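Local coordinates for protein probable chitinase A (Chromobacterium violaceum, PDB 4TX8) that probably binds chitin and hydrolyses it internally, as an endochitinase of glycoside hydrolase family 18, at residues A[237-242]-A[280-285]; A[100-105]-A[285-290]; A[179-184]-A[215-220]; A[146-151]-A[196-201]; A[322-327]-A[340-345]. All coordinates share one frame; numbering follows the deposited sequence. Where two conformers were deposited one is given.

Contact 1 of 5, residues A[237-242]-A[280-285]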
# COMPACT_ATOMS: atom_id res chain seq x y z
N SER A 237 8.47 18.40 9.08
CA SER A 237 9.83 18.89 9.23
C SER A 237 10.84 17.76 9.13
O SER A 237 11.89 17.90 8.50
CB SER A 237 9.98 19.62 10.57
OG SER A 237 11.31 20.08 10.76
N ALA A 238 10.51 16.63 9.75
CA ALA A 238 11.40 15.47 9.77
C ALA A 238 11.61 14.91 8.37
O ALA A 238 12.74 14.61 7.97
CB ALA A 238 10.86 14.40 10.69
N VAL A 239 10.52 14.76 7.61
CA VAL A 239 10.61 14.20 6.27
C VAL A 239 11.39 15.14 5.35
O VAL A 239 12.22 14.70 4.56
CB VAL A 239 9.21 13.92 5.69
CG1 VAL A 239 9.31 13.46 4.25
CG2 VAL A 239 8.50 12.85 6.53
N LYS A 240 11.14 16.44 5.47
CA LYS A 240 11.87 17.45 4.70
C LYS A 240 13.37 17.41 4.97
O LYS A 240 14.17 17.51 4.04
CB LYS A 240 11.33 18.85 5.00
CG LYS A 240 9.97 19.14 4.40
CD LYS A 240 9.39 20.41 4.99
CE LYS A 240 9.25 21.51 3.96
NZ LYS A 240 8.12 21.27 3.02
N GLN A 241 13.75 17.26 6.24
CA GLN A 241 15.16 17.20 6.62
C GLN A 241 15.81 15.93 6.10
O GLN A 241 16.95 15.94 5.64
CB GLN A 241 15.31 17.29 8.14
CG GLN A 241 15.02 18.67 8.72
CD GLN A 241 15.14 18.70 10.24
OE1 GLN A 241 14.21 19.08 10.94
NE2 GLN A 241 16.31 18.31 10.74
N LEU A 242 15.07 14.83 6.19
CA LEU A 242 15.55 13.54 5.70
C LEU A 242 15.78 13.59 4.20
O LEU A 242 16.83 13.16 3.72
CB LEU A 242 14.54 12.43 6.04
CG LEU A 242 14.85 11.06 5.43
CD1 LEU A 242 16.22 10.57 5.86
CD2 LEU A 242 13.78 10.05 5.82
N ASP A 280 -0.39 18.72 3.02
CA ASP A 280 -0.21 20.07 2.51
C ASP A 280 1.24 20.52 2.66
O ASP A 280 1.83 21.08 1.74
CB ASP A 280 -1.14 21.05 3.22
CG ASP A 280 -1.02 22.46 2.69
OD1 ASP A 280 -0.97 22.64 1.45
OD2 ASP A 280 -0.96 23.41 3.51
N GLY A 281 1.83 20.25 3.83
CA GLY A 281 3.20 20.62 4.10
C GLY A 281 4.22 19.89 3.24
O GLY A 281 5.32 20.39 3.02
N LEU A 282 3.87 18.70 2.76
CA LEU A 282 4.80 17.88 1.99
C LEU A 282 4.40 17.71 0.53
O LEU A 282 4.94 16.85 -0.17
CB LEU A 282 4.94 16.50 2.64
CG LEU A 282 5.64 16.45 4.00
CD1 LEU A 282 5.48 15.09 4.65
CD2 LEU A 282 7.12 16.80 3.84
N ARG A 283 3.45 18.52 0.06
CA ARG A 283 2.88 18.32 -1.27
C ARG A 283 3.91 18.42 -2.39
O ARG A 283 3.79 17.73 -3.41
CB ARG A 283 1.73 19.30 -1.52
CG ARG A 283 2.13 20.77 -1.63
CD ARG A 283 0.95 21.62 -2.09
NE ARG A 283 -0.22 21.47 -1.23
CZ ARG A 283 -1.38 20.95 -1.62
NH1 ARG A 283 -1.54 20.53 -2.88
NH2 ARG A 283 -2.39 20.84 -0.77
N ASP A 284 4.93 19.25 -2.21
CA ASP A 284 5.98 19.39 -3.22
C ASP A 284 6.86 18.15 -3.28
O ASP A 284 7.54 17.90 -4.28
CB ASP A 284 6.83 20.63 -2.95
CG ASP A 284 6.06 21.93 -3.13
OD1 ASP A 284 5.14 21.96 -3.97
OD2 ASP A 284 6.38 22.91 -2.43
N ASP A 285 6.86 17.38 -2.20
CA ASP A 285 7.74 16.22 -2.08
C ASP A 285 7.00 14.89 -2.26
O ASP A 285 7.62 13.85 -2.43
CB ASP A 285 8.44 16.24 -0.73
CG ASP A 285 9.31 17.46 -0.55
OD1 ASP A 285 10.14 17.73 -1.45
OD2 ASP A 285 9.16 18.16 0.48
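Apolar contact comes first: Leu282 straddles Val239, with CD1 and CD2 each 4.0 Å from Val239 CB, and the two side chains meet at about a right angle. The leucine's CD2 reaches on to the aliphatic part of Lys240, where it lies 3.7 Å from Lys240 CG. Val239 and Leu282 both also rest on Leu252 of strand 251-254, so this greasy strip continues inward to the sheet.

These are two outer helices of the barrel fold of family 18. Helix 230-246 presents one flank to the last turn of helix 276-281 and to the bend that follows it, and Leu282 is the first residue to leave helical geometry.

The hydrogen bonding is done by the lysine. Its chain turns at chi3 (115°) and again at chi4 (74°), which carries NZ over to Gly281 O at 2.9 Å. The approach is almost straight in line with the carbonyl, at a C=O...N angle of 168°. Because this oxygen belongs to the C-terminal turn of its helix, the ammonium group would probably also be favoured by the negative end of the helix dipole.

Charge adds a looser attraction. Asp285 OD2 lies 4.1 Å from Lys240 NZ, too far for a salt bridge, while the other oxygen, Asp285 OD1, is engaged by Lys243 one turn further along.

Contact 2 of 5, residues A[100-105]-A[285-290]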
# COMPACT_ATOMS: atom_id res chain seq x y z
N ASN A 100 8.19 18.32 -10.49
CA ASN A 100 8.60 17.02 -11.02
C ASN A 100 8.93 16.05 -9.90
O ASN A 100 9.82 16.30 -9.09
CB ASN A 100 9.81 17.18 -11.94
CG ASN A 100 9.92 18.56 -12.53
OD1 ASN A 100 10.42 19.49 -11.89
ND2 ASN A 100 9.46 18.72 -13.77
N THR A 101 8.22 14.93 -9.86
CA THR A 101 8.48 13.91 -8.86
C THR A 101 9.57 12.96 -9.33
O THR A 101 10.07 13.07 -10.45
CB THR A 101 7.21 13.11 -8.51
OG1 THR A 101 6.45 12.86 -9.70
CG2 THR A 101 6.34 13.87 -7.51
N VAL A 102 9.93 12.02 -8.46
CA VAL A 102 10.82 10.92 -8.81
C VAL A 102 10.16 10.09 -9.90
O VAL A 102 8.96 9.81 -9.83
CB VAL A 102 11.12 10.05 -7.58
CG1 VAL A 102 12.30 9.13 -7.85
CG2 VAL A 102 11.39 10.92 -6.38
N PRO A 103 10.93 9.70 -10.93
CA PRO A 103 10.36 8.90 -12.02
C PRO A 103 10.03 7.46 -11.61
O PRO A 103 10.93 6.73 -11.20
CB PRO A 103 11.46 8.91 -13.08
CG PRO A 103 12.34 10.07 -12.72
CD PRO A 103 12.29 10.15 -11.23
N PHE A 104 8.76 7.08 -11.70
CA PHE A 104 8.38 5.68 -11.56
C PHE A 104 7.14 5.42 -12.41
O PHE A 104 6.63 6.35 -13.04
CB PHE A 104 8.17 5.29 -10.08
CG PHE A 104 7.06 6.03 -9.38
CD1 PHE A 104 7.20 7.37 -9.03
CD2 PHE A 104 5.89 5.37 -9.03
CE1 PHE A 104 6.18 8.04 -8.37
CE2 PHE A 104 4.87 6.03 -8.37
CZ PHE A 104 5.01 7.37 -8.04
N ALA A 105 6.67 4.17 -12.45
CA ALA A 105 5.63 3.76 -13.39
C ALA A 105 4.46 4.73 -13.43
O ALA A 105 3.84 5.01 -12.40
CB ALA A 105 5.13 2.35 -13.05
N ASP A 285 6.86 17.38 -2.20
CA ASP A 285 7.74 16.22 -2.08
C ASP A 285 7.00 14.89 -2.26
O ASP A 285 7.62 13.85 -2.43
CB ASP A 285 8.44 16.24 -0.73
CG ASP A 285 9.31 17.46 -0.55
OD1 ASP A 285 10.14 17.73 -1.45
OD2 ASP A 285 9.16 18.16 0.48
N LEU A 286 5.67 14.94 -2.20
CA LEU A 286 4.85 13.74 -2.25
C LEU A 286 4.89 13.05 -3.61
O LEU A 286 4.48 13.64 -4.62
CB LEU A 286 3.41 14.08 -1.87
CG LEU A 286 2.38 12.95 -1.90
CD1 LEU A 286 2.74 11.85 -0.92
CD2 LEU A 286 0.99 13.50 -1.61
N SER A 287 5.38 11.82 -3.65
CA SER A 287 5.39 11.04 -4.89
C SER A 287 4.00 10.50 -5.20
O SER A 287 3.51 10.63 -6.32
CB SER A 287 6.40 9.89 -4.81
OG SER A 287 7.67 10.34 -4.36
N VAL A 288 3.38 9.87 -4.20
CA VAL A 288 2.01 9.40 -4.35
C VAL A 288 1.34 9.21 -2.99
O VAL A 288 1.95 8.72 -2.04
CB VAL A 288 1.93 8.06 -5.15
CG1 VAL A 288 2.77 6.98 -4.48
CG2 VAL A 288 0.49 7.61 -5.31
N ILE A 289 0.09 9.64 -2.87
CA ILE A 289 -0.70 9.27 -1.71
C ILE A 289 -1.76 8.27 -2.15
O ILE A 289 -2.50 8.51 -3.10
CB ILE A 289 -1.37 10.48 -1.02
CG1 ILE A 289 -2.29 10.00 0.10
CG2 ILE A 289 -2.13 11.34 -2.03
CD1 ILE A 289 -2.87 11.11 0.94
N HIS A 290 -1.79 7.12 -1.48
CA HIS A 290 -2.82 6.13 -1.74
C HIS A 290 -3.59 5.85 -0.46
O HIS A 290 -3.18 5.03 0.37
CB HIS A 290 -2.21 4.84 -2.32
CG HIS A 290 -0.83 4.54 -1.82
ND1 HIS A 290 -0.54 4.38 -0.48
CD2 HIS A 290 0.33 4.36 -2.49
CE1 HIS A 290 0.75 4.12 -0.34
NE2 HIS A 290 1.30 4.10 -1.54
O HOH W 1 4.28 11.78 -8.64
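Phe104 and Thr101 are both delivered to Ser287 by their first torsions. Phe104 holds CG between its own backbone N and carbonyl carbon (chi1 63°), which lays the ring across toward the start of strand 288-292. In Thr101 the hydroxyl takes that same inner place at chi1 40°, and the methyl CG2 is left pointing at the other segment.

The methyl makes the nearest direct approach, with Thr101 CG2 3.4 Å from Leu286 O; it also sits against Ser287 CA. The phenyl ring comes in by its rim. Ser287 O lies close to the ring plane, 4.0 Å from Phe104 CZ, and Ser287 CB is 4.0 Å from Phe104 CE1. Val288 CG1 meets Phe104 CZ obliquely at 4.2 Å.

No direct hydrogen bond joins the segments. A water stands between them, 2.6 Å from Thr101 OG1 and donating to Ser287 O at 2.7 Å. The serine's own hydroxyl is used differently, bonded to Leu252 N in the adjacent strand. Phe104 is further held by an edge-to-face meeting with Tyr251 and a cation-pi contact with Arg392.

In the fold, residues 100-105 are the approach to the first barrel strand, 108-114, and they run past the entrance of strand 288-292. Apolar rims and methyls against backbone carbonyls, with one bridging water, imply a contact that rests on shape more than on directional bonds.

Contact 3 of 5, residues A[179-184]-A[215-220]. With CA (calcium ion), chain D.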
# COMPACT_ATOMS: atom_id res chain seq x y z
N LEU A 179 10.76 1.84 2.14
CA LEU A 179 10.60 1.34 3.50
C LEU A 179 9.39 1.98 4.16
O LEU A 179 9.29 3.20 4.23
CB LEU A 179 11.86 1.63 4.32
CG LEU A 179 11.83 1.17 5.77
CD1 LEU A 179 11.61 -0.33 5.84
CD2 LEU A 179 13.12 1.56 6.49
N SER A 180 8.46 1.16 4.65
CA SER A 180 7.26 1.70 5.27
C SER A 180 7.39 1.84 6.78
O SER A 180 7.91 0.96 7.47
CB SER A 180 6.04 0.83 4.96
OG SER A 180 4.87 1.39 5.54
N LEU A 181 6.91 2.97 7.29
CA LEU A 181 6.79 3.19 8.72
C LEU A 181 5.38 2.82 9.15
O LEU A 181 4.41 3.46 8.74
CB LEU A 181 7.09 4.65 9.07
CG LEU A 181 8.53 5.11 9.30
CD1 LEU A 181 9.52 4.40 8.40
CD2 LEU A 181 8.61 6.61 9.09
N GLY A 182 5.27 1.78 9.97
CA GLY A 182 3.97 1.32 10.43
C GLY A 182 4.04 -0.04 11.10
O GLY A 182 5.09 -0.45 11.58
N GLY A 183 2.90 -0.73 11.14
CA GLY A 183 2.84 -2.07 11.68
C GLY A 183 2.94 -2.13 13.20
O GLY A 183 2.76 -1.14 13.89
N GLN A 184 3.25 -3.32 13.70
CA GLN A 184 3.24 -3.58 15.13
C GLN A 184 4.07 -2.56 15.92
O GLN A 184 3.67 -2.13 17.00
CB GLN A 184 3.75 -4.99 15.39
CG GLN A 184 3.61 -5.47 16.80
CD GLN A 184 4.08 -6.89 16.94
OE1 GLN A 184 3.48 -7.81 16.39
NE2 GLN A 184 5.18 -7.08 17.66
N ILE A 215 10.62 6.44 1.62
CA ILE A 215 9.78 5.92 2.69
C ILE A 215 8.29 6.02 2.40
O ILE A 215 7.85 6.83 1.58
CB ILE A 215 10.06 6.63 4.03
CG1 ILE A 215 9.60 8.09 3.97
CG2 ILE A 215 11.54 6.53 4.41
CD1 ILE A 215 9.79 8.85 5.27
N ASP A 216 7.53 5.18 3.10
CA ASP A 216 6.07 5.20 3.06
C ASP A 216 5.55 5.45 4.47
O ASP A 216 6.01 4.83 5.42
CB ASP A 216 5.53 3.88 2.51
CG ASP A 216 4.01 3.79 2.59
OD1 ASP A 216 3.34 4.51 1.83
OD2 ASP A 216 3.50 2.99 3.41
N LEU A 217 4.59 6.36 4.60
CA LEU A 217 4.02 6.63 5.91
C LEU A 217 2.71 5.88 6.12
O LEU A 217 1.68 6.21 5.53
CB LEU A 217 3.80 8.13 6.10
CG LEU A 217 5.02 9.02 5.84
CD1 LEU A 217 4.66 10.48 6.04
CD2 LEU A 217 6.19 8.61 6.73
N ASP A 218 2.76 4.85 6.95
CA ASP A 218 1.59 4.05 7.29
C ASP A 218 1.50 3.96 8.81
O ASP A 218 1.28 2.89 9.36
CB ASP A 218 1.70 2.65 6.65
CG ASP A 218 0.43 1.84 6.79
OD1 ASP A 218 -0.65 2.43 7.02
OD2 ASP A 218 0.50 0.60 6.66
N LEU A 219 1.70 5.09 9.47
CA LEU A 219 1.99 5.09 10.90
C LEU A 219 0.96 5.80 11.77
O LEU A 219 1.16 5.95 12.98
CB LEU A 219 3.37 5.73 11.14
CG LEU A 219 3.71 7.01 10.38
CD1 LEU A 219 2.84 8.20 10.78
CD2 LEU A 219 5.18 7.36 10.56
N GLU A 220 -0.14 6.25 11.17
CA GLU A 220 -1.02 7.20 11.85
C GLU A 220 -1.77 6.60 13.03
O GLU A 220 -2.13 7.32 13.96
CB GLU A 220 -2.01 7.80 10.85
CG GLU A 220 -3.12 6.86 10.40
CD GLU A 220 -2.76 6.08 9.15
OE1 GLU A 220 -1.56 5.95 8.84
OE2 GLU A 220 -3.70 5.61 8.46
CA CA D . -2.38 4.01 7.32
O HOH W 2 -3.22 2.31 9.02
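Asp216, Asp218 and Glu220 are the last three acidic residues of the DxxDxDxE signature of family 18, and the first two lean on Ser180 of the neighbouring strand. Ser180 OG bonds to Asp216 OD2 at 3.0 Å, using the anti lone pair, and packs against Asp218 CB. Asp216 OD2 has a second partner in Tyr112 OH, and its OD1 is bonded to Ser253 OG, so hydroxyls hold both oxygens of this buried carboxylate.

The backbones are knit by a parallel ladder. Asp216 N donates to Leu179 O, Leu181 N to Asp216 O at 2.8 Å, nearly straight at 173°, and Asp218 N to Leu181 O at 2.8 Å. On the other face Leu181 lies side by side with Leu217, and Leu219 from the following loop runs alongside it too, Leu181 CB 3.6 Å from Leu219 CD2.

A calcium ion is bound by Asp218 OD1 at 2.4 Å and by both oxygens of Glu220, OE2 at 2.4 Å and OE1 at 2.6 Å. A water and Ala255 O complete the set, and Gln292 NE2 steadies Asp218 OD1. Two adjacent parallel strands joined through helix 193-210, with the acidic residues gathered toward the C-terminal end of the second strand, are the beta-alpha-beta unit of a TIM barrel.

Contact 4 of 5, residues A[146-151]-A[196-201]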
# COMPACT_ATOMS: atom_id res chain seq x y z
N ASN A 146 13.88 7.36 21.28
CA ASN A 146 12.72 8.23 21.10
C ASN A 146 12.91 9.03 19.82
O ASN A 146 13.74 9.94 19.76
CB ASN A 146 12.52 9.15 22.31
CG ASN A 146 13.77 9.95 22.66
OD1 ASN A 146 14.89 9.47 22.51
ND2 ASN A 146 13.57 11.18 23.12
N GLY A 147 12.17 8.66 18.79
CA GLY A 147 12.36 9.23 17.47
C GLY A 147 13.16 8.27 16.61
O GLY A 147 13.01 8.25 15.39
N ASN A 148 14.00 7.46 17.25
CA ASN A 148 14.81 6.47 16.55
C ASN A 148 13.99 5.43 15.80
O ASN A 148 12.98 4.95 16.30
CB ASN A 148 15.74 5.75 17.54
CG ASN A 148 16.98 6.56 17.87
OD1 ASN A 148 16.96 7.42 18.75
ND2 ASN A 148 18.07 6.29 17.17
N VAL A 149 14.46 5.09 14.60
CA VAL A 149 13.86 4.04 13.80
C VAL A 149 14.93 2.99 13.48
O VAL A 149 16.08 3.33 13.24
CB VAL A 149 13.28 4.60 12.48
CG1 VAL A 149 12.78 3.47 11.58
CG2 VAL A 149 12.16 5.59 12.76
N SER A 150 14.54 1.72 13.49
CA SER A 150 15.46 0.66 13.09
C SER A 150 14.82 -0.25 12.05
O SER A 150 13.61 -0.22 11.83
CB SER A 150 15.90 -0.16 14.30
OG SER A 150 14.79 -0.78 14.92
N PHE A 151 15.65 -1.06 11.40
CA PHE A 151 15.16 -2.06 10.45
C PHE A 151 15.92 -3.37 10.61
O PHE A 151 17.15 -3.37 10.65
CB PHE A 151 15.28 -1.57 9.01
CG PHE A 151 14.91 -2.61 7.99
CD1 PHE A 151 13.58 -2.93 7.77
CD2 PHE A 151 15.89 -3.26 7.26
CE1 PHE A 151 13.22 -3.90 6.84
CE2 PHE A 151 15.54 -4.22 6.33
CZ PHE A 151 14.21 -4.54 6.12
N VAL A 196 12.96 14.40 16.50
CA VAL A 196 13.01 14.69 15.08
C VAL A 196 14.39 14.35 14.52
O VAL A 196 14.50 13.69 13.48
CB VAL A 196 12.69 16.17 14.78
CG1 VAL A 196 13.03 16.53 13.34
CG2 VAL A 196 11.22 16.47 15.08
N GLN A 197 15.44 14.77 15.22
CA GLN A 197 16.80 14.51 14.78
C GLN A 197 17.12 13.01 14.78
O GLN A 197 17.78 12.52 13.86
CB GLN A 197 17.80 15.27 15.66
CG GLN A 197 17.77 16.77 15.44
CD GLN A 197 17.92 17.15 13.98
OE1 GLN A 197 17.03 17.76 13.39
NE2 GLN A 197 19.04 16.78 13.38
N ASN A 198 16.66 12.29 15.80
CA ASN A 198 16.86 10.84 15.86
C ASN A 198 16.14 10.15 14.71
O ASN A 198 16.66 9.21 14.10
CB ASN A 198 16.37 10.28 17.19
CG ASN A 198 17.28 10.65 18.35
OD1 ASN A 198 18.44 11.02 18.16
ND2 ASN A 198 16.75 10.56 19.57
N PHE A 199 14.93 10.63 14.41
CA PHE A 199 14.14 10.15 13.28
C PHE A 199 14.92 10.32 11.98
O PHE A 199 15.12 9.36 11.24
CB PHE A 199 12.81 10.91 13.22
CG PHE A 199 11.90 10.49 12.09
CD1 PHE A 199 11.99 11.09 10.84
CD2 PHE A 199 10.92 9.54 12.30
CE1 PHE A 199 11.14 10.73 9.82
CE2 PHE A 199 10.07 9.16 11.28
CZ PHE A 199 10.17 9.76 10.03
N VAL A 200 15.35 11.55 11.73
CA VAL A 200 16.06 11.88 10.50
C VAL A 200 17.35 11.08 10.36
O VAL A 200 17.57 10.43 9.33
CB VAL A 200 16.39 13.39 10.46
CG1 VAL A 200 17.38 13.69 9.35
CG2 VAL A 200 15.11 14.20 10.27
N ASN A 201 18.19 11.11 11.39
CA ASN A 201 19.49 10.45 11.33
C ASN A 201 19.40 8.94 11.18
O ASN A 201 20.09 8.35 10.35
CB ASN A 201 20.32 10.80 12.57
CG ASN A 201 20.71 12.26 12.62
OD1 ASN A 201 20.74 12.95 11.60
ND2 ASN A 201 21.04 12.75 13.82
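The amide of Asn198 meets residues 146-148 both at its edge and over a face. At the edge, ND2 points one N-H within the amide plane at Asn146 O, a 3.1 Å bond that is almost straight (170°), though ND2 itself is tilted out of the plane of that carbonyl. Over one face sits the side-chain oxygen of Asn148: Asn148 OD1 is 3.3 Å from Asn198 CG and likewise from ND2, with the two amide planes 39° apart. Coming from above, it is badly placed for the N-H groups and makes no hydrogen bond. The Phe199 ring has Gly147 O near its plane, at the edge.

This is the outside of the barrel, where the turn leading into the short strand 149-150, paired antiparallel with strand 135-143, crosses an early turn of helix 193-210. Ser202 OG of that helix adds a bond to Val149 N.

Gly147 is what lets the chain come so close: its alpha carbon is 4.6 Å from Phe199 CA, and a positive phi turns the loop there. Phe199 has its ring anti to the backbone N (chi1 -179°), alongside Val149, and it carries on to Ala238 of helix 230-246. Gly147 O accepts a CA-H...O contact from Phe199 CA at 3.1 Å, and Val149 CG2 touches Phe199 CD2 at 4.2 Å.

Contact 5 of 5, residues A[322-327]-A[340-345]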
# COMPACT_ATOMS: atom_id res chain seq x y z
N MET A 322 -11.64 13.94 -4.63
CA MET A 322 -11.46 14.89 -3.53
C MET A 322 -10.00 15.31 -3.38
O MET A 322 -9.71 16.48 -3.13
CB MET A 322 -11.98 14.29 -2.22
CG MET A 322 -13.50 14.13 -2.19
SD MET A 322 -14.11 13.49 -0.62
CE MET A 322 -13.64 14.82 0.50
N LEU A 323 -9.09 14.35 -3.55
CA LEU A 323 -7.67 14.64 -3.41
C LEU A 323 -7.13 15.45 -4.58
O LEU A 323 -6.18 16.22 -4.43
CB LEU A 323 -6.88 13.34 -3.27
CG LEU A 323 -6.95 12.69 -1.89
CD1 LEU A 323 -6.38 11.29 -1.91
CD2 LEU A 323 -6.21 13.55 -0.87
N ILE A 324 -7.75 15.30 -5.75
CA ILE A 324 -7.29 16.00 -6.94
C ILE A 324 -7.94 17.37 -7.10
O ILE A 324 -7.26 18.36 -7.40
CB ILE A 324 -7.52 15.16 -8.22
CG1 ILE A 324 -6.76 13.84 -8.11
CG2 ILE A 324 -7.10 15.93 -9.46
CD1 ILE A 324 -7.03 12.87 -9.25
N GLU A 325 -9.26 17.45 -6.91
CA GLU A 325 -9.96 18.73 -7.07
C GLU A 325 -9.80 19.62 -5.84
O GLU A 325 -9.82 20.84 -5.95
CB GLU A 325 -11.46 18.51 -7.31
CG GLU A 325 -11.84 17.30 -8.13
CD GLU A 325 -11.71 17.51 -9.62
OE1 GLU A 325 -11.06 18.49 -10.03
OE2 GLU A 325 -12.27 16.68 -10.37
N GLY A 326 -9.66 19.00 -4.68
CA GLY A 326 -9.67 19.73 -3.43
C GLY A 326 -11.07 19.76 -2.85
O GLY A 326 -12.04 19.40 -3.53
N PHE A 327 -11.18 20.18 -1.60
CA PHE A 327 -12.47 20.20 -0.91
C PHE A 327 -12.41 21.08 0.33
O PHE A 327 -11.34 21.28 0.91
CB PHE A 327 -12.90 18.78 -0.54
CG PHE A 327 -11.90 18.04 0.31
CD1 PHE A 327 -10.89 17.29 -0.27
CD2 PHE A 327 -12.00 18.08 1.69
CE1 PHE A 327 -9.97 16.60 0.52
CE2 PHE A 327 -11.09 17.39 2.48
CZ PHE A 327 -10.08 16.65 1.89
N LEU A 340 -4.22 17.94 -5.33
CA LEU A 340 -2.92 17.45 -5.78
C LEU A 340 -2.95 17.14 -7.27
O LEU A 340 -4.02 17.07 -7.87
CB LEU A 340 -2.53 16.20 -5.00
CG LEU A 340 -2.36 16.33 -3.49
CD1 LEU A 340 -2.41 14.96 -2.83
CD2 LEU A 340 -1.06 17.04 -3.16
N ARG A 341 -1.78 16.95 -7.86
CA ARG A 341 -1.71 16.48 -9.24
C ARG A 341 -2.20 15.04 -9.31
O ARG A 341 -2.02 14.27 -8.37
CB ARG A 341 -0.28 16.56 -9.77
CG ARG A 341 0.32 17.96 -9.80
CD ARG A 341 1.64 17.94 -10.55
NE ARG A 341 2.46 16.80 -10.13
CZ ARG A 341 3.34 16.84 -9.14
NH1 ARG A 341 3.53 17.97 -8.47
NH2 ARG A 341 4.03 15.76 -8.82
N PRO A 342 -2.85 14.67 -10.43
CA PRO A 342 -3.28 13.28 -10.62
C PRO A 342 -2.15 12.27 -10.48
O PRO A 342 -2.39 11.17 -9.99
CB PRO A 342 -3.83 13.29 -12.05
CG PRO A 342 -4.29 14.70 -12.26
CD PRO A 342 -3.31 15.55 -11.51
N ASP A 343 -0.93 12.63 -10.87
CA ASP A 343 0.20 11.71 -10.77
C ASP A 343 0.62 11.48 -9.32
O ASP A 343 1.47 10.63 -9.05
CB ASP A 343 1.40 12.21 -11.59
CG ASP A 343 1.95 13.53 -11.08
OD1 ASP A 343 2.66 13.53 -10.05
OD2 ASP A 343 1.70 14.57 -11.73
N GLN A 344 0.03 12.23 -8.39
CA GLN A 344 0.34 12.10 -6.97
C GLN A 344 -0.72 11.30 -6.22
O GLN A 344 -0.65 11.15 -5.00
CB GLN A 344 0.47 13.47 -6.31
CG GLN A 344 1.68 14.28 -6.73
CD GLN A 344 1.69 15.64 -6.06
OE1 GLN A 344 0.86 16.50 -6.36
NE2 GLN A 344 2.62 15.83 -5.13
N VAL A 345 -1.72 10.82 -6.95
CA VAL A 345 -2.87 10.19 -6.30
C VAL A 345 -3.13 8.78 -6.82
O VAL A 345 -3.16 8.53 -8.03
CB VAL A 345 -4.14 11.05 -6.48
CG1 VAL A 345 -5.32 10.41 -5.75
CG2 VAL A 345 -3.91 12.47 -5.97
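Ile324 packs against both Pro342 and Val345, and its branches divide the work. CG1, anti to the carbonyl carbon (chi1 -60°), sends its arm into the 340-345 segment: Ile324 CG1 touches Val345 CG2 at 3.8 Å, and CD1 goes on to Pro342 CA at 4.0 Å. The other branch, Ile324 CG2, meets Pro342 CG at 4.2 Å, the side chain and the proline ring crossing at about a right angle.

Val345 is shared. Its CB bond points toward the helix, and its two methyls are divided between neighbouring residues, with CG2 on Ile324 and CG1 4.1 Å from Leu323 CD1; both pairs meet at a slant. Leu323 continues inward to Val291 of strand 288-292, while Leu340 turns to Ile289 and to Ile279 of helix 276-281.

One backbone bond pins the segments together. Leu340 N donates to Leu323 O at 2.8 Å (165°), engaging an oxygen in the last turn of helix 313-325. Gly326 then ends the helix with a positive phi.

The 340-345 bend is itself braced. Arg341 grips Asp343 side-on, NE to OD2 at 2.8 Å and NH2 to OD1, while Gln344 CD lies 3.5 Å over one face of the guanidinium, toward its rim. Gln344 OE1 takes Arg341 N, and NE2 reaches Arg283 O and Leu286 O. The packing closes one beta-alpha-beta crossover of the barrel, from strand 288-292 through helix 313-325 to strand 345-350, with the hairpin 326-328/336-338 inserted before strand 345-350.

Overall arrangement
Contact 2 opens first along the chain and closes the longest loop, bringing residues 100-105, just ahead of the first barrel strand, to strand 288-292. Contacts 4, 3 and 1 are nested inside it. Contacts 4 and 3 cross, because helix 193-210 in contact 4 is the connection between the two strands of contact 3; Phe199 and Leu181 touch there. Contact 1 follows in series, linking helices 230-246 and 276-281, and shares Asp285 with contact 2; Gln241 bonds to Gln197 of contact 4. Contact 5 comes last, a short loop at the next crossover, joined to contacts 1 and 2 through Gln344. Together they tie consecutive units around one side of the barrel.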